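Local structure of Cog5 (Kluyveromyces lactis, 4U6U) at residues D55-A60 against S111-R116; L119-M124 against M183-S188; D145-I150 against R209-Q214; Q163-T168 against N230-D235. The protein is a subunit, partnered with Cog7, of the conserved oligomeric Golgi complex, which probably tethers vesicles ahead of membrane fusion. The protein carries 7 engineered substitutions. All blocks are in the same frame, centred on the assembly; numbering follows the deposited sequence.

Contact 1 (D55-A60 against S111-R116); sequences DSTDDA and STNLTR. Engineered in segment 55-60: Ala-60 (natural residue Glu).
Asp-55 and Thr-57 meet Thr-112, Asn-113 and Arg-116 where the loop between helices 11-47 and 61-81 runs past one flank of helix 92-118, a loop-on-helix contact at the surface of an all-helical fold. The loop makes an inverse gamma turn centred on Thr-57. Asp-55 and Thr-112 cross at about a right angle, and Thr-112 OG1 is modelled as donating to Asp-55 OD1; at 2.5 Å, and with Asp-55 poorly ordered, the bond is tentative. Thr-112 OG1 sits between its own backbone N and carbonyl carbon (chi1 71°), within bonding reach of Arg-108 O one turn back, so the two oxygens compete for a single hydroxyl proton. Farther along the loop, Thr-57 lies obliquely across Asn-113, with CB 3.3 Å from Asn-113 OD1, an oxygen that also takes a weak hydrogen bond from Arg-130. Arg-116 runs out with CG anti to the backbone N (chi1 -179°) and then bends at chi3 (68°), which swings the guanidinium back beside the loop. Thr-112 O lies 4.2 Å above the centre of one guanidinium face, while Asp-55 CA comes in at the edge, in plane. The charges may attract weakly, Asp-55 OD1 being 4.4 Å from Arg-116 NH2, too far for a salt bridge. Thr-57 slides past Arg-116 in the opposite direction, its CG2 methyl stopping 4.0 Å from Arg-116 NH2.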
loop_
_atom_site.group_PDB
_atom_site.type_symbol
_atom_site.label_atom_id
_atom_site.label_comp_id
_atom_site.label_asym_id
_atom_site.label_seq_id
_atom_site.Cartn_x
_atom_site.Cartn_y
_atom_site.Cartn_z
ATOM N N ASP B 55 -13.229 8.547 -7.862
ATOM C CA ASP B 55 -12.703 9.852 -8.279
ATOM C C ASP B 55 -13.734 10.966 -8.137
ATOM O O ASP B 55 -13.868 11.844 -8.991
ATOM C CB ASP B 55 -12.171 9.783 -9.710
ATOM C CG ASP B 55 -10.869 9.013 -9.801
ATOM O OD1 ASP B 55 -10.201 8.859 -8.758
ATOM O OD2 ASP B 55 -10.516 8.560 -10.908
ATOM N N SER B 56 -14.438 10.905 -7.016
ATOM C CA SER B 56 -15.511 11.813 -6.662
ATOM C C SER B 56 -15.424 11.885 -5.147
ATOM O O SER B 56 -15.992 11.065 -4.416
ATOM C CB SER B 56 -16.866 11.331 -7.162
ATOM O OG SER B 56 -17.179 10.091 -6.591
ATOM N N THR B 57 -14.668 12.885 -4.711
ATOM C CA THR B 57 -14.275 13.100 -3.326
ATOM C C THR B 57 -15.333 13.827 -2.509
ATOM O O THR B 57 -15.068 14.899 -1.967
ATOM C CB THR B 57 -12.947 13.898 -3.263
ATOM O OG1 THR B 57 -12.838 14.556 -1.997
ATOM C CG2 THR B 57 -12.891 14.946 -4.376
ATOM N N ASP B 58 -16.531 13.250 -2.417
ATOM C CA ASP B 58 -17.648 13.999 -1.860
ATOM C C ASP B 58 -17.787 13.713 -0.366
ATOM O O ASP B 58 -18.795 14.105 0.229
ATOM C CB ASP B 58 -18.967 13.697 -2.608
ATOM C CG ASP B 58 -19.276 12.204 -2.721
ATOM O OD1 ASP B 58 -19.212 11.500 -1.693
ATOM O OD2 ASP B 58 -19.598 11.733 -3.838
ATOM N N ASP B 59 -16.806 12.970 0.180
ATOM C CA ASP B 59 -16.180 13.187 1.518
ATOM C C ASP B 59 -16.018 12.076 2.613
ATOM O O ASP B 59 -14.880 11.907 3.041
ATOM C CB ASP B 59 -16.835 14.371 2.236
ATOM C CG ASP B 59 -15.842 15.159 3.081
ATOM O OD1 ASP B 59 -14.948 14.541 3.704
ATOM O OD2 ASP B 59 -15.951 16.403 3.112
ATOM N N ALA B 60 -17.008 11.326 3.132
ATOM C CA ALA B 60 -18.220 10.714 2.552
ATOM C C ALA B 60 -17.806 9.569 1.631
ATOM O O ALA B 60 -17.749 8.423 2.072
ATOM C CB ALA B 60 -19.116 11.693 1.844
ATOM N N SER B 111 -4.670 6.803 -4.769
ATOM C CA SER B 111 -3.530 7.504 -5.359
ATOM C C SER B 111 -3.968 8.714 -6.181
ATOM O O SER B 111 -3.314 9.756 -6.153
ATOM C CB SER B 111 -2.707 6.555 -6.228
ATOM O OG SER B 111 -3.461 6.066 -7.321
ATOM N N THR B 112 -5.073 8.589 -6.907
ATOM C CA THR B 112 -5.545 9.715 -7.698
ATOM C C THR B 112 -6.149 10.775 -6.784
ATOM O O THR B 112 -6.084 11.956 -7.082
ATOM C CB THR B 112 -6.581 9.303 -8.773
ATOM O OG1 THR B 112 -7.810 8.940 -8.146
ATOM C CG2 THR B 112 -6.065 8.143 -9.641
ATOM N N ASN B 113 -6.744 10.370 -5.672
ATOM C CA ASN B 113 -7.280 11.360 -4.740
ATOM C C ASN B 113 -6.172 12.064 -3.950
ATOM O O ASN B 113 -6.306 13.226 -3.577
ATOM C CB ASN B 113 -8.289 10.717 -3.784
ATOM C CG ASN B 113 -9.676 11.322 -3.913
ATOM O OD1 ASN B 113 -10.001 12.306 -3.244
ATOM N ND2 ASN B 113 -10.501 10.737 -4.779
ATOM N N LEU B 114 -5.088 11.348 -3.675
ATOM C CA LEU B 114 -3.951 11.921 -2.966
ATOM C C LEU B 114 -3.134 12.830 -3.888
ATOM O O LEU B 114 -2.672 13.901 -3.481
ATOM C CB LEU B 114 -3.065 10.820 -2.381
ATOM C CG LEU B 114 -1.760 11.278 -1.727
ATOM C CD1 LEU B 114 -2.046 12.177 -0.533
ATOM C CD2 LEU B 114 -0.903 10.087 -1.315
ATOM N N THR B 115 -2.918 12.385 -5.125
ATOM C CA THR B 115 -2.151 13.187 -6.071
ATOM C C THR B 115 -2.861 14.528 -6.289
ATOM O O THR B 115 -2.260 15.592 -6.153
ATOM C CB THR B 115 -1.946 12.454 -7.454
ATOM O OG1 THR B 115 -3.172 11.860 -7.897
ATOM C CG2 THR B 115 -0.902 11.356 -7.362
ATOM N N ARG B 116 -4.160 14.452 -6.561
ATOM C CA ARG B 116 -5.006 15.618 -6.791
ATOM C C ARG B 116 -5.029 16.552 -5.600
ATOM O O ARG B 116 -4.999 17.774 -5.761
ATOM C CB ARG B 116 -6.405 15.151 -7.187
ATOM C CG ARG B 116 -7.405 16.229 -7.498
ATOM C CD ARG B 116 -8.574 15.584 -8.203
ATOM N NE ARG B 116 -9.347 14.703 -7.342
ATOM C CZ ARG B 116 -9.912 13.576 -7.772
ATOM N NH1 ARG B 116 -9.766 13.205 -9.043
ATOM N NH2 ARG B 116 -10.605 12.812 -6.932
#

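Contact 2 (L119-M124 against M183-S188); sequences LNNLKM and MENRNS
At the turn that joins helix 92-118 to the short helix 122-126, Asn-121 reaches across to Asn-185 and Ser-188 on helix 175-192. The backbone of Asn-121 has positive phi, the first to leave helical geometry, and its amide spans two residues almost one turn apart. Asn-121 ND2 donates to Asn-185 OD1 at 3.0 Å in a nearly straight bond (165° at the hydrogen), coming almost head-on to the acceptor carbonyl. The two amides nevertheless stand at right angles: the acceptor oxygen lies close to the plane of the Asn-121 amide, whose own plane is 90° from that of Asn-185. This is a turn packed on a helix within the C-terminal COG5 family region, joined by polar side chains. At the other end of the amide, Asn-121 OD1 accepts a hydrogen bond from Lys-157 of helix 143-167 and a weak one, 2.8 Å long, from Ser-188 OG. Together with the bond to Asn-185, these should restrain the rotation of the amide. Alongside, Met-124 has CG anti to the backbone N (chi1 -169°), which puts CG 3.8 Å from Ser-188 OG; bends at chi2 and chi3 then carry SD to 3.9 Å from Ser-188 O.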
loop_
_atom_site.group_PDB
_atom_site.type_symbol
_atom_site.label_atom_id
_atom_site.label_comp_id
_atom_site.label_asym_id
_atom_site.label_seq_id
_atom_site.Cartn_x
_atom_site.Cartn_y
_atom_site.Cartn_z
ATOM N N LEU B 119 -1.423 18.407 -5.502
ATOM C CA LEU B 119 -1.039 19.325 -6.566
ATOM C C LEU B 119 -1.884 20.592 -6.515
ATOM O O LEU B 119 -1.664 21.521 -7.299
ATOM C CB LEU B 119 -1.165 18.657 -7.942
ATOM C CG LEU B 119 -0.383 17.357 -8.176
ATOM C CD1 LEU B 119 -0.684 16.811 -9.565
ATOM C CD2 LEU B 119 1.128 17.479 -7.940
ATOM N N ASN B 120 -2.854 20.627 -5.602
ATOM C CA ASN B 120 -3.705 21.803 -5.481
ATOM C C ASN B 120 -3.087 22.897 -4.605
ATOM O O ASN B 120 -3.652 23.986 -4.480
ATOM C CB ASN B 120 -5.081 21.408 -4.934
ATOM C CG ASN B 120 -6.096 22.542 -5.028
ATOM O OD1 ASN B 120 -6.927 22.729 -4.145
ATOM N ND2 ASN B 120 -6.029 23.301 -6.113
ATOM N N ASN B 121 -1.926 22.617 -4.009
ATOM C CA ASN B 121 -1.221 23.571 -3.135
ATOM C C ASN B 121 -2.049 24.184 -2.010
ATOM O O ASN B 121 -1.512 24.451 -0.937
ATOM C CB ASN B 121 -0.625 24.722 -3.960
ATOM C CG ASN B 121 0.740 24.392 -4.553
ATOM O OD1 ASN B 121 1.230 23.265 -4.453
ATOM N ND2 ASN B 121 1.368 25.393 -5.168
ATOM N N LEU B 122 -3.340 24.407 -2.265
ATOM C CA LEU B 122 -4.282 24.929 -1.274
ATOM C C LEU B 122 -4.594 23.878 -0.232
ATOM O O LEU B 122 -4.358 24.082 0.960
ATOM C CB LEU B 122 -5.594 25.381 -1.932
ATOM C CG LEU B 122 -5.754 26.788 -2.513
ATOM C CD1 LEU B 122 -5.027 26.955 -3.851
ATOM C CD2 LEU B 122 -7.235 27.120 -2.640
ATOM N N LYS B 123 -5.141 22.759 -0.703
ATOM C CA LYS B 123 -5.472 21.621 0.142
ATOM C C LYS B 123 -4.250 21.197 0.937
ATOM O O LYS B 123 -4.367 20.679 2.047
ATOM C CB LYS B 123 -5.977 20.441 -0.688
ATOM C CG LYS B 123 -6.759 20.806 -1.931
ATOM C CD LYS B 123 -8.252 20.870 -1.696
ATOM C CE LYS B 123 -9.008 20.500 -2.963
ATOM N NZ LYS B 123 -8.816 19.060 -3.321
ATOM N N MET B 124 -3.082 21.388 0.333
ATOM C CA MET B 124 -1.804 21.129 0.984
ATOM C C MET B 124 -1.685 21.807 2.343
ATOM O O MET B 124 -1.096 21.241 3.258
ATOM C CB MET B 124 -0.648 21.555 0.085
ATOM C CG MET B 124 0.674 21.058 0.610
ATOM S SD MET B 124 0.842 19.277 0.356
ATOM C CE MET B 124 1.461 18.856 1.974
ATOM N N MET B 183 9.063 29.107 -5.396
ATOM C CA MET B 183 9.065 29.009 -3.943
ATOM C C MET B 183 7.712 28.546 -3.407
ATOM O O MET B 183 7.643 27.913 -2.348
ATOM C CB MET B 183 9.464 30.346 -3.328
ATOM C CG MET B 183 10.968 30.521 -3.209
ATOM S SD MET B 183 11.639 29.481 -1.902
ATOM C CE MET B 183 10.567 29.945 -0.550
ATOM N N GLU B 184 6.644 28.873 -4.136
ATOM C CA GLU B 184 5.290 28.411 -3.807
ATOM C C GLU B 184 5.230 26.894 -3.668
ATOM O O GLU B 184 4.723 26.368 -2.675
ATOM C CB GLU B 184 4.301 28.850 -4.886
ATOM C CG GLU B 184 4.047 30.334 -4.946
ATOM C CD GLU B 184 2.797 30.706 -4.198
ATOM O OE1 GLU B 184 2.581 31.913 -3.944
ATOM O OE2 GLU B 184 2.031 29.775 -3.871
ATOM N N ASN B 185 5.753 26.212 -4.686
ATOM C CA ASN B 185 5.821 24.757 -4.726
ATOM C C ASN B 185 6.845 24.235 -3.725
ATOM O O ASN B 185 6.594 23.245 -3.033
ATOM C CB ASN B 185 6.164 24.264 -6.144
ATOM C CG ASN B 185 4.945 24.194 -7.067
ATOM O OD1 ASN B 185 3.847 24.640 -6.725
ATOM N ND2 ASN B 185 5.144 23.631 -8.250
ATOM N N ARG B 186 8.000 24.904 -3.675
ATOM C CA ARG B 186 9.084 24.585 -2.738
ATOM C C ARG B 186 8.557 24.468 -1.319
ATOM O O ARG B 186 8.938 23.558 -0.575
ATOM C CB ARG B 186 10.179 25.658 -2.810
ATOM C CG ARG B 186 10.829 26.081 -1.481
ATOM C CD ARG B 186 11.836 25.036 -0.984
ATOM N NE ARG B 186 12.700 25.528 0.091
ATOM C CZ ARG B 186 12.290 25.862 1.316
ATOM N NH1 ARG B 186 11.014 25.748 1.667
ATOM N NH2 ARG B 186 13.173 26.292 2.209
ATOM N N ASN B 187 7.697 25.417 -0.953
ATOM C CA ASN B 187 7.017 25.416 0.338
ATOM C C ASN B 187 6.031 24.257 0.484
ATOM O O ASN B 187 5.961 23.629 1.543
ATOM C CB ASN B 187 6.305 26.750 0.559
ATOM C CG ASN B 187 7.254 27.841 1.016
ATOM O OD1 ASN B 187 8.369 27.557 1.465
ATOM N ND2 ASN B 187 6.818 29.095 0.913
ATOM N N SER B 188 5.279 23.975 -0.583
ATOM C CA SER B 188 4.313 22.875 -0.582
ATOM C C SER B 188 5.024 21.559 -0.337
ATOM O O SER B 188 4.481 20.653 0.283
ATOM C CB SER B 188 3.553 22.808 -1.911
ATOM O OG SER B 188 2.297 23.456 -1.818
#

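Contact 3 (D145-I150 against R209-Q214); sequences DLFDTI and RNYLSQ
Tyr-211 presents one face of its ring to Ile-150 and its edge to Phe-147, filling the angle between helix 143-167 and the short helix 207-213. Ile-150 CG2 makes the CH-pi contact, 3.6 Å from the Tyr-211 ring centroid and shifted toward the rim on the phenol side; it is 3.3 Å from Tyr-211 CZ. Phe-147 comes in at the edge, where its CB lies in the plane of the tyrosine ring and its CD1 is 3.7 Å from Tyr-211 CD1. The two aromatic rings are oblique, with planes 55° apart and centroids separated by 5.7 Å, and the side chains slide past each other in opposite directions. Tyr-211 CG stands anti to its backbone N (chi1 173°), which sends the ring toward Ile-150 while the Tyr-211 CA sits over one face of the Phe-147 ring. Gln-214, the first residue beyond the helix, crosses Phe-147 at about a right angle, its OE1 3.7 Å from Phe-147 CE2. The short axes cross steeply, at -75°, a helix-helix crossing within the C-terminal COG5 family region in which large rings bridge the 11.0 Å between them. Met-196 from a loop touches both Ile-150 and Tyr-211, adding to the apolar surroundings. The contact itself is wholly van der Waals and CH-pi, but Tyr-211 OH is hydrogen-bonded to Asp-151, the residue next to Ile-150. The phenol is therefore tied by its polar end to the same helix on which its ring packs, which probably limits the freedom of the ring over the isoleucine methyl.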
loop_
_atom_site.group_PDB
_atom_site.type_symbol
_atom_site.label_atom_id
_atom_site.label_comp_id
_atom_site.label_asym_id
_atom_site.label_seq_id
_atom_site.Cartn_x
_atom_site.Cartn_y
_atom_site.Cartn_z
ATOM N N ASP B 145 2.993 1.580 -3.695
ATOM C CA ASP B 145 2.092 2.439 -4.441
ATOM C C ASP B 145 2.066 3.847 -3.861
ATOM O O ASP B 145 1.867 4.818 -4.587
ATOM C CB ASP B 145 0.693 1.829 -4.462
ATOM C CG ASP B 145 0.530 0.786 -5.555
ATOM O OD1 ASP B 145 0.505 1.180 -6.740
ATOM O OD2 ASP B 145 0.441 -0.421 -5.233
ATOM N N LEU B 146 2.251 3.960 -2.550
ATOM C CA LEU B 146 2.367 5.273 -1.933
ATOM C C LEU B 146 3.576 6.011 -2.493
ATOM O O LEU B 146 3.528 7.219 -2.736
ATOM C CB LEU B 146 2.488 5.168 -0.417
ATOM C CG LEU B 146 2.825 6.507 0.240
ATOM C CD1 LEU B 146 1.592 7.404 0.244
ATOM C CD2 LEU B 146 3.338 6.317 1.653
ATOM N N PHE B 147 4.655 5.273 -2.723
ATOM C CA PHE B 147 5.880 5.876 -3.230
ATOM C C PHE B 147 5.759 6.243 -4.709
ATOM O O PHE B 147 6.103 7.354 -5.113
ATOM C CB PHE B 147 7.048 4.918 -3.013
ATOM C CG PHE B 147 7.269 4.552 -1.574
ATOM C CD1 PHE B 147 6.825 5.383 -0.554
ATOM C CD2 PHE B 147 7.910 3.370 -1.236
ATOM C CE1 PHE B 147 7.025 5.049 0.774
ATOM C CE2 PHE B 147 8.115 3.027 0.095
ATOM C CZ PHE B 147 7.671 3.870 1.099
ATOM N N ASP B 148 5.224 5.313 -5.497
ATOM C CA ASP B 148 4.963 5.524 -6.916
ATOM C C ASP B 148 3.917 6.593 -7.116
ATOM O O ASP B 148 3.686 7.039 -8.232
ATOM C CB ASP B 148 4.532 4.224 -7.579
ATOM C CG ASP B 148 5.678 3.230 -7.688
ATOM O OD1 ASP B 148 6.757 3.510 -7.113
ATOM O OD2 ASP B 148 5.499 2.166 -8.324
ATOM N N THR B 149 3.248 6.961 -6.032
ATOM C CA THR B 149 2.325 8.078 -6.053
ATOM C C THR B 149 3.084 9.334 -5.660
ATOM O O THR B 149 2.964 10.365 -6.321
ATOM C CB THR B 149 1.120 7.864 -5.113
ATOM O OG1 THR B 149 0.236 6.901 -5.693
ATOM C CG2 THR B 149 0.338 9.152 -4.921
ATOM N N ILE B 150 3.887 9.248 -4.602
ATOM C CA ILE B 150 4.696 10.399 -4.201
ATOM C C ILE B 150 5.690 10.702 -5.314
ATOM O O ILE B 150 5.905 11.869 -5.649
ATOM C CB ILE B 150 5.419 10.176 -2.841
ATOM C CG1 ILE B 150 4.660 10.876 -1.705
ATOM C CG2 ILE B 150 6.799 10.792 -2.844
ATOM C CD1 ILE B 150 3.153 10.696 -1.732
ATOM N N ARG B 209 11.460 8.919 5.908
ATOM C CA ARG B 209 12.772 8.282 5.976
ATOM C C ARG B 209 12.824 7.036 5.084
ATOM O O ARG B 209 13.840 6.758 4.436
ATOM C CB ARG B 209 13.114 7.920 7.429
ATOM C CG ARG B 209 14.246 6.904 7.584
ATOM C CD ARG B 209 14.426 6.496 9.030
ATOM N NE ARG B 209 14.729 7.652 9.865
ATOM C CZ ARG B 209 14.816 7.617 11.191
ATOM N NH1 ARG B 209 14.620 6.478 11.847
ATOM N NH2 ARG B 209 15.095 8.724 11.864
ATOM N N ASN B 210 11.716 6.297 5.068
ATOM C CA ASN B 210 11.593 5.044 4.327
ATOM C C ASN B 210 11.536 5.276 2.814
ATOM O O ASN B 210 12.059 4.487 2.025
ATOM C CB ASN B 210 10.351 4.280 4.799
ATOM C CG ASN B 210 10.628 2.812 5.059
ATOM O OD1 ASN B 210 11.628 2.459 5.686
ATOM N ND2 ASN B 210 9.742 1.948 4.577
ATOM N N TYR B 211 10.848 6.338 2.413
ATOM C CA TYR B 211 10.838 6.748 1.020
ATOM C C TYR B 211 12.238 7.176 0.612
ATOM O O TYR B 211 12.792 6.676 -0.362
ATOM C CB TYR B 211 9.840 7.887 0.800
ATOM C CG TYR B 211 9.863 8.500 -0.587
ATOM C CD1 TYR B 211 9.307 7.836 -1.674
ATOM C CD2 TYR B 211 10.416 9.752 -0.801
ATOM C CE1 TYR B 211 9.318 8.394 -2.932
ATOM C CE2 TYR B 211 10.432 10.320 -2.053
ATOM C CZ TYR B 211 9.885 9.639 -3.121
ATOM O OH TYR B 211 9.896 10.215 -4.374
ATOM N N LEU B 212 12.814 8.088 1.388
ATOM C CA LEU B 212 14.155 8.607 1.129
ATOM C C LEU B 212 15.257 7.545 1.144
ATOM O O LEU B 212 16.315 7.739 0.538
ATOM C CB LEU B 212 14.477 9.699 2.147
ATOM C CG LEU B 212 13.511 10.877 2.112
ATOM C CD1 LEU B 212 13.846 11.846 3.215
ATOM C CD2 LEU B 212 13.598 11.562 0.748
ATOM N N SER B 213 15.014 6.438 1.846
ATOM C CA SER B 213 15.960 5.319 1.882
ATOM C C SER B 213 15.933 4.504 0.587
ATOM O O SER B 213 16.977 4.066 0.112
ATOM C CB SER B 213 15.694 4.406 3.090
ATOM O OG SER B 213 14.507 3.652 2.940
ATOM N N GLN B 214 14.747 4.279 0.026
ATOM C CA GLN B 214 14.625 3.481 -1.199
ATOM C C GLN B 214 14.759 4.355 -2.445
ATOM O O GLN B 214 14.467 3.921 -3.562
ATOM C CB GLN B 214 13.298 2.717 -1.216
ATOM C CG GLN B 214 13.196 1.673 -0.112
ATOM C CD GLN B 214 11.810 1.060 0.001
ATOM O OE1 GLN B 214 11.054 1.026 -0.972
ATOM N NE2 GLN B 214 11.462 0.584 1.201
#

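Contact 4 (Q163-T168 against N230-D235); sequences QVLSKT and NSFKRD
With CG anti to the backbone N (chi1 171°), Phe-232 projects from helix 220-241 toward Leu-165, while Ser-166 OG and Asp-235 CG each stand anti to their own carbonyl carbon and turn toward each other. Leu-165 and Phe-232 cross at about a right angle. The leucine touches the ring in two ways: its CB is 3.5 Å from Phe-232 CD1, and its CD1 methyl lies over one ring face, 4.2 Å above the plane and displaced toward the rim. Beside this apolar pair runs a polar one. Ser-166 OG donates to Asp-235 OD2 at 2.6 Å, meeting the oxygen on its anti side and slightly out of the carboxylate plane. The serine oxygen is 3.7 Å from Phe-232 CD1, obliquely placed against the ring, so one hydroxyl borders both aromatic and carboxylate. The other carboxylate oxygen, Asp-235 OD1, lies 3.4 Å from Arg-234 NH1, above the guanidinium face; that is a charge attraction without an N-H aimed at it, and it would probably steady the negative charge of the carboxylate. The helices run nearly parallel here, their short axes 9.2 Å apart and crossing at only -19°, which sets Leu-165 and Ser-166 against Phe-232 and Asp-235, three residues apart. Around this pairing, Phe-232 also packs on Phe-175 of helix 175-192 and Ala-284 of helix 277-284, and Ile-169 in the loop after helix 143-167 touches both Phe-232 and Asp-235. The phenylalanine thus lies where four helices of the bundle converge.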
loop_
_atom_site.group_PDB
_atom_site.type_symbol
_atom_site.label_atom_id
_atom_site.label_comp_id
_atom_site.label_asym_id
_atom_site.label_seq_id
_atom_site.Cartn_x
_atom_site.Cartn_y
_atom_site.Cartn_z
ATOM N N GLN B 163 8.929 24.507 -15.816
ATOM C CA GLN B 163 8.260 25.102 -16.962
ATOM C C GLN B 163 7.961 26.603 -16.771
ATOM O O GLN B 163 8.152 27.390 -17.698
ATOM C CB GLN B 163 6.977 24.328 -17.235
ATOM C CG GLN B 163 6.134 24.811 -18.381
ATOM C CD GLN B 163 4.852 24.000 -18.505
ATOM O OE1 GLN B 163 4.691 22.958 -17.857
ATOM N NE2 GLN B 163 3.930 24.480 -19.332
ATOM N N VAL B 164 7.493 26.998 -15.586
ATOM C CA VAL B 164 7.123 28.396 -15.352
ATOM C C VAL B 164 8.352 29.316 -15.317
ATOM O O VAL B 164 8.255 30.486 -15.687
ATOM C CB VAL B 164 6.295 28.582 -14.051
ATOM C CG1 VAL B 164 7.182 28.674 -12.824
ATOM C CG2 VAL B 164 5.443 29.844 -14.159
ATOM N N LEU B 165 9.494 28.800 -14.864
ATOM C CA LEU B 165 10.744 29.564 -14.886
ATOM C C LEU B 165 11.248 29.777 -16.314
ATOM O O LEU B 165 11.586 30.895 -16.698
ATOM C CB LEU B 165 11.835 28.870 -14.076
ATOM C CG LEU B 165 11.716 28.809 -12.557
ATOM C CD1 LEU B 165 12.865 27.985 -12.006
ATOM C CD2 LEU B 165 11.684 30.203 -11.936
ATOM N N SER B 166 11.305 28.704 -17.098
ATOM C CA SER B 166 11.777 28.815 -18.473
ATOM C C SER B 166 10.919 29.736 -19.314
ATOM O O SER B 166 11.428 30.355 -20.248
ATOM C CB SER B 166 11.861 27.453 -19.143
ATOM O OG SER B 166 13.062 26.807 -18.762
ATOM N N LYS B 167 9.629 29.831 -19.007
ATOM C CA LYS B 167 8.768 30.710 -19.792
ATOM C C LYS B 167 9.172 32.183 -19.714
ATOM O O LYS B 167 8.930 32.939 -20.665
ATOM C CB LYS B 167 7.318 30.559 -19.361
ATOM C CG LYS B 167 6.617 29.415 -20.062
ATOM C CD LYS B 167 5.220 29.200 -19.491
ATOM C CE LYS B 167 4.702 27.788 -19.773
ATOM N NZ LYS B 167 3.468 27.487 -18.987
ATOM N N THR B 168 9.817 32.591 -18.622
ATOM C CA THR B 168 10.264 33.983 -18.524
ATOM C C THR B 168 11.646 34.260 -19.132
ATOM O O THR B 168 12.107 35.390 -19.100
ATOM C CB THR B 168 10.276 34.499 -17.071
ATOM O OG1 THR B 168 10.793 33.491 -16.199
ATOM C CG2 THR B 168 8.870 34.915 -16.648
ATOM N N ASN B 230 18.040 21.640 -13.267
ATOM C CA ASN B 230 18.587 21.129 -14.505
ATOM C C ASN B 230 17.777 21.600 -15.697
ATOM O O ASN B 230 18.295 22.318 -16.545
ATOM C CB ASN B 230 18.636 19.606 -14.479
ATOM C CG ASN B 230 19.562 19.090 -13.410
ATOM O OD1 ASN B 230 20.273 19.868 -12.769
ATOM N ND2 ASN B 230 19.546 17.777 -13.187
ATOM N N SER B 231 16.486 21.283 -15.726
ATOM C CA SER B 231 15.698 21.559 -16.929
ATOM C C SER B 231 15.441 23.056 -17.090
ATOM O O SER B 231 14.759 23.489 -18.020
ATOM C CB SER B 231 14.383 20.773 -16.930
ATOM O OG SER B 231 13.465 21.299 -16.003
ATOM N N PHE B 232 15.984 23.844 -16.171
ATOM C CA PHE B 232 15.932 25.284 -16.310
ATOM C C PHE B 232 17.309 25.784 -16.696
ATOM O O PHE B 232 17.440 26.702 -17.494
ATOM C CB PHE B 232 15.502 25.969 -15.029
ATOM C CG PHE B 232 15.655 27.449 -15.089
ATOM C CD1 PHE B 232 14.773 28.211 -15.841
ATOM C CD2 PHE B 232 16.704 28.079 -14.454
ATOM C CE1 PHE B 232 14.906 29.585 -15.917
ATOM C CE2 PHE B 232 16.852 29.457 -14.532
ATOM C CZ PHE B 232 15.954 30.211 -15.264
ATOM N N LYS B 233 18.334 25.181 -16.103
ATOM C CA LYS B 233 19.710 25.424 -16.509
ATOM C C LYS B 233 19.894 25.136 -17.989
ATOM O O LYS B 233 20.442 25.952 -18.736
ATOM C CB LYS B 233 20.667 24.546 -15.704
ATOM C CG LYS B 233 22.129 24.675 -16.070
ATOM C CD LYS B 233 22.938 23.554 -15.442
ATOM C CE LYS B 233 24.343 23.473 -16.005
ATOM N NZ LYS B 233 25.151 24.621 -15.510
ATOM N N ARG B 234 19.395 23.982 -18.413
ATOM C CA ARG B 234 19.568 23.546 -19.786
ATOM C C ARG B 234 18.956 24.577 -20.722
ATOM O O ARG B 234 19.579 24.964 -21.719
ATOM C CB ARG B 234 18.961 22.151 -19.976
ATOM C CG ARG B 234 18.785 21.677 -21.402
ATOM C CD ARG B 234 18.116 20.293 -21.450
ATOM N NE ARG B 234 16.916 20.193 -20.607
ATOM C CZ ARG B 234 15.666 20.407 -21.020
ATOM N NH1 ARG B 234 15.424 20.755 -22.278
ATOM N NH2 ARG B 234 14.651 20.286 -20.171
ATOM N N ASP B 235 17.773 25.064 -20.360
ATOM C CA ASP B 235 17.039 26.023 -21.177
ATOM C C ASP B 235 17.728 27.378 -21.217
ATOM O O ASP B 235 17.825 28.031 -22.263
ATOM C CB ASP B 235 15.613 26.192 -20.647
ATOM C CG ASP B 235 14.736 25.016 -20.968
ATOM O OD1 ASP B 235 15.247 24.058 -21.582
ATOM O OD2 ASP B 235 13.539 25.048 -20.619
#

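Along the chain contact 1 closes before the others open, whereas contacts 2, 3 and 4 interleave, their segments alternating within the C-terminal COG5 family region. Helix 143-167 links contacts 3 and 4, whose centres lie 27 Å apart, one near each end of it. Contacts 1 and 2, with centres about 17 Å apart, use helices 92-118 and 122-126, which follow each other in the chain. Contacts 1 and 3 touch directly, through Ser-111, Leu-114 and Thr-115 packing on Thr-149 and Leu-114 on Leu-146; the nearest atoms of contacts 2 and 4 are about 7 Å apart. The contacts are spread along an elongated helical array, consistent with a rod-like tethering subunit, of which this chain is the larger, C-terminal part.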